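PDB 3GMF: protein-disulfide isomerase from Novosphingobium aromaticivorans, which probably acts as a disulfide isomerase of the thioredoxin superfamily, exchanging disulfide bonds in other proteins. Local coordinates for residues I53-F58 against R78-H83. Residues are numbered along the deposited sequence; the frame is centred on the assembly and turned at random. Where two conformers were deposited one is given.
Sequences IEVRNF and RFFTLH
Asn-57 and His-83 share a partner: the hydroxyl oxygen of Tyr-25 is hydrogen-bonded to His-83 ND1 and, weakly, to Asn-57 ND2. Asn-57 ND2 and His-83 ND1 themselves stand 4.2 Å apart, so Tyr-25 links strand and helix only loosely, its firmer bond going to His-83. The other end of the amide, Asn-57 OD1, accepts a hydrogen bond from Asn-72 ND2. That same oxygen stands 4.1 Å from Phe-79 CE1, with the amide and ring planes turned 68° apart.

The apolar heart of the contact is Val-55, whose two methyls divide the work. CG1 lies anti to the backbone N (chi1 171°) and meets two rings at once. It sits over one face of the His-83 imidazole as a CH-pi contact, 4.0 Å from Val-55 CG1 to the centroid of the His-83 ring and 30° off the normal. It also meets the rim of Phe-79, near that ring's plane, with Val-55 CG1 4.1 Å from Phe-79 CZ. The other methyl goes to Phe-80 instead, Val-55 CG2 reaching Phe-80 CE1 at 3.6 Å. An alanine here would remove both methyls and would probably open a gap between the imidazole face and the ends of the two phenyl rings, where the strand's side of the packing is lost.

Within the helix the side chains also pack on one another: Phe-79 CD2 rests 3.6 Å above the plane of Phe-80, over its centre, while His-83 CB lies against one face of Phe-79.

In the thioredoxin-type sheet, strand 51-57 runs between strands 7-10 and 17-23. Helix 76-88 packs across one face, with Phe-79 stacked on His-8 and Phe-80 touching Leu-10; His-83 lies near the presumed CxxC helix start, and helix 147-164 meets Arg-56 and Phe-58.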
ATOM      1  N   ILE A  53       5.174  11.507  -5.979  1.00 25.95           N
ATOM      2  CA  ILE A  53       5.244  10.086  -5.602  1.00 27.06           C
ATOM      3  C   ILE A  53       3.976   9.380  -6.015  1.00 28.31           C
ATOM      4  O   ILE A  53       2.883   9.768  -5.603  1.00 30.90           O
ATOM      5  CB  ILE A  53       5.437   9.871  -4.094  1.00 27.46           C
ATOM      6  CG1 ILE A  53       6.673  10.631  -3.596  1.00 36.62           C
ATOM      7  CG2 ILE A  53       5.589   8.370  -3.788  1.00 27.48           C
ATOM      8  CD1 ILE A  53       6.736  10.778  -2.111  1.00 34.66           C
ATOM      9  N   GLU A  54       4.131   8.332  -6.808  1.00 25.77           N
ATOM     10  CA  GLU A  54       3.019   7.522  -7.232  1.00 25.02           C
ATOM     11  C   GLU A  54       3.053   6.219  -6.439  1.00 26.80           C
ATOM     12  O   GLU A  54       3.944   5.395  -6.631  1.00 26.27           O
ATOM     13  CB  GLU A  54       3.122   7.216  -8.713  1.00 26.00           C
ATOM     14  CG  GLU A  54       1.954   6.448  -9.264  1.00 25.39           C
ATOM     15  CD  GLU A  54       2.059   6.305 -10.768  1.00 40.59           C
ATOM     16  OE1 GLU A  54       2.645   7.201 -11.421  1.00 43.95           O
ATOM     17  OE2 GLU A  54       1.557   5.309 -11.294  1.00 36.64           O
ATOM     18  N   VAL A  55       2.100   6.052  -5.538  1.00 25.12           N
ATOM     19  CA  VAL A  55       2.041   4.854  -4.701  1.00 22.96           C
ATOM     20  C   VAL A  55       1.184   3.838  -5.409  1.00 23.57           C
ATOM     21  O   VAL A  55       0.045   4.120  -5.777  1.00 26.33           O
ATOM     22  CB  VAL A  55       1.489   5.182  -3.300  1.00 24.20           C
ATOM     23  CG1 VAL A  55       1.216   3.907  -2.494  1.00 27.36           C
ATOM     24  CG2 VAL A  55       2.475   6.081  -2.574  1.00 26.24           C
ATOM     25  N   ARG A  56       1.769   2.674  -5.647  1.00 22.60           N
ATOM     26  CA  ARG A  56       0.999   1.580  -6.208  0.50 21.23           C
ATOM     27  C   ARG A  56       0.848   0.466  -5.189  1.00 26.35           C
ATOM     28  O   ARG A  56       1.815   0.034  -4.535  1.00 25.32           O
ATOM     29  CB  ARG A  56       1.597   1.065  -7.509  0.50 16.35           C
ATOM     30  CG  ARG A  56       1.658   2.107  -8.620  0.50 16.37           C
ATOM     31  CD  ARG A  56       2.347   1.505  -9.811  0.50 14.81           C
ATOM     32  NE  ARG A  56       2.574   2.478 -10.870  0.50 22.67           N
ATOM     33  CZ  ARG A  56       3.003   2.167 -12.087  0.50 32.60           C
ATOM     34  NH1 ARG A  56       3.230   0.899 -12.418  0.50 31.34           N
ATOM     35  NH2 ARG A  56       3.193   3.124 -12.974  0.50 14.42           N
ATOM     36  N   ASN A  57      -0.400   0.029  -5.033  1.00 21.82           N
ATOM     37  CA  ASN A  57      -0.703  -1.080  -4.134  1.00 22.75           C
ATOM     38  C   ASN A  57      -0.341  -2.381  -4.823  1.00 21.63           C
ATOM     39  O   ASN A  57      -1.049  -2.866  -5.713  1.00 25.84           O
ATOM     40  CB  ASN A  57      -2.171  -1.073  -3.724  1.00 21.56           C
ATOM     41  CG  ASN A  57      -2.559   0.186  -2.990  1.00 23.68           C
ATOM     42  OD1 ASN A  57      -3.392   0.965  -3.458  1.00 27.01           O
ATOM     43  ND2 ASN A  57      -1.966   0.394  -1.843  1.00 25.07           N
ATOM     44  N   PHE A  58       0.783  -2.940  -4.406  1.00 18.31           N
ATOM     45  CA  PHE A  58       1.236  -4.215  -4.937  1.00 19.20           C
ATOM     46  C   PHE A  58       0.694  -5.264  -3.969  1.00 20.45           C
ATOM     47  O   PHE A  58       1.284  -5.508  -2.909  1.00 21.83           O
ATOM     48  CB  PHE A  58       2.756  -4.246  -4.974  1.00 19.92           C
ATOM     49  CG  PHE A  58       3.315  -5.464  -5.638  1.00 22.00           C
ATOM     50  CD1 PHE A  58       3.341  -5.563  -7.019  1.00 24.98           C
ATOM     51  CD2 PHE A  58       3.807  -6.525  -4.868  1.00 23.99           C
ATOM     52  CE1 PHE A  58       3.855  -6.704  -7.637  1.00 25.05           C
ATOM     53  CE2 PHE A  58       4.336  -7.670  -5.467  1.00 21.06           C
ATOM     54  CZ  PHE A  58       4.361  -7.758  -6.848  1.00 22.57           C
ATOM     55  N   ARG A  78      -8.082  11.473   1.277  1.00 39.75           N
ATOM     56  CA  ARG A  78      -7.953  10.734   2.528  0.50 39.14           C
ATOM     57  C   ARG A  78      -7.008   9.532   2.361  1.00 39.66           C
ATOM     58  O   ARG A  78      -6.457   9.032   3.351  1.00 39.35           O
ATOM     59  CB  ARG A  78      -9.338  10.312   3.053  0.50 39.81           C
ATOM     60  CG  ARG A  78      -9.343   9.270   4.172  0.50 46.53           C
ATOM     61  CD  ARG A  78     -10.135   9.700   5.407  0.50 51.87           C
ATOM     62  NE  ARG A  78     -10.101   8.681   6.463  0.50 50.43           N
ATOM     63  CZ  ARG A  78      -9.078   8.467   7.292  0.50 51.80           C
ATOM     64  NH1 ARG A  78      -7.964   9.188   7.204  0.50 52.19           N
ATOM     65  NH2 ARG A  78      -9.164   7.515   8.213  0.50 46.21           N
ATOM     66  N   PHE A  79      -6.802   9.085   1.115  1.00 36.55           N
ATOM     67  CA  PHE A  79      -5.909   7.917   0.854  1.00 33.21           C
ATOM     68  C   PHE A  79      -4.615   7.975   1.617  1.00 31.60           C
ATOM     69  O   PHE A  79      -4.265   7.014   2.314  1.00 33.15           O
ATOM     70  CB  PHE A  79      -5.560   7.737  -0.637  1.00 33.99           C
ATOM     71  CG  PHE A  79      -4.542   6.632  -0.880  1.00 29.92           C
ATOM     72  CD1 PHE A  79      -4.942   5.295  -0.884  1.00 30.61           C
ATOM     73  CD2 PHE A  79      -3.181   6.930  -1.055  1.00 26.66           C
ATOM     74  CE1 PHE A  79      -4.006   4.265  -1.080  1.00 28.54           C
ATOM     75  CE2 PHE A  79      -2.235   5.902  -1.255  1.00 27.12           C
ATOM     76  CZ  PHE A  79      -2.660   4.577  -1.259  1.00 28.70           C
ATOM     77  N   PHE A  80      -3.874   9.071   1.442  1.00 31.14           N
ATOM     78  CA  PHE A  80      -2.496   9.116   1.925  1.00 31.58           C
ATOM     79  C   PHE A  80      -2.381   9.059   3.435  1.00 32.21           C
ATOM     80  O   PHE A  80      -1.472   8.402   3.945  1.00 36.31           O
ATOM     81  CB  PHE A  80      -1.710  10.280   1.308  1.00 32.78           C
ATOM     82  CG  PHE A  80      -1.167   9.966  -0.051  1.00 33.26           C
ATOM     83  CD1 PHE A  80       0.026   9.256  -0.183  1.00 39.11           C
ATOM     84  CD2 PHE A  80      -1.859  10.337  -1.202  1.00 30.81           C
ATOM     85  CE1 PHE A  80       0.529   8.940  -1.433  1.00 36.68           C
ATOM     86  CE2 PHE A  80      -1.353  10.014  -2.478  1.00 34.73           C
ATOM     87  CZ  PHE A  80      -0.162   9.315  -2.581  1.00 39.60           C
ATOM     88  N   THR A  81      -3.307   9.710   4.149  1.00 34.35           N
ATOM     89  CA  THR A  81      -3.319   9.620   5.611  0.50 35.28           C
ATOM     90  C   THR A  81      -3.609   8.192   6.072  1.00 34.12           C
ATOM     91  O   THR A  81      -2.957   7.686   6.975  1.00 31.18           O
ATOM     92  CB  THR A  81      -4.300  10.609   6.288  0.50 38.41           C
ATOM     93  OG1 THR A  81      -5.519  10.695   5.538  0.50 35.95           O
ATOM     94  CG2 THR A  81      -3.664  11.980   6.387  0.50 38.11           C
ATOM     95  N   LEU A  82      -4.562   7.544   5.419  1.00 33.79           N
ATOM     96  CA  LEU A  82      -4.956   6.187   5.781  1.00 29.12           C
ATOM     97  C   LEU A  82      -3.885   5.137   5.420  1.00 25.96           C
ATOM     98  O   LEU A  82      -3.570   4.256   6.240  1.00 27.04           O
ATOM     99  CB  LEU A  82      -6.288   5.856   5.121  1.00 32.35           C
ATOM    100  CG  LEU A  82      -7.082   4.696   5.735  1.00 37.18           C
ATOM    101  CD1 LEU A  82      -7.132   4.781   7.276  1.00 38.18           C
ATOM    102  CD2 LEU A  82      -8.466   4.681   5.130  1.00 36.31           C
ATOM    103  N   HIS A  83      -3.359   5.233   4.207  1.00 29.53           N
ATOM    104  CA  HIS A  83      -2.237   4.411   3.741  1.00 26.00           C
ATOM    105  C   HIS A  83      -1.049   4.516   4.698  1.00 26.96           C
ATOM    106  O   HIS A  83      -0.508   3.502   5.125  1.00 27.46           O
ATOM    107  CB  HIS A  83      -1.842   4.832   2.316  1.00 25.53           C
ATOM    108  CG  HIS A  83      -0.582   4.192   1.807  1.00 27.80           C
ATOM    109  ND1 HIS A  83      -0.566   2.942   1.217  1.00 21.30           N
ATOM    110  CD2 HIS A  83       0.698   4.633   1.787  1.00 29.98           C
ATOM    111  CE1 HIS A  83       0.674   2.641   0.869  1.00 23.98           C
ATOM    112  NE2 HIS A  83       1.458   3.657   1.194  1.00 24.40           N
TER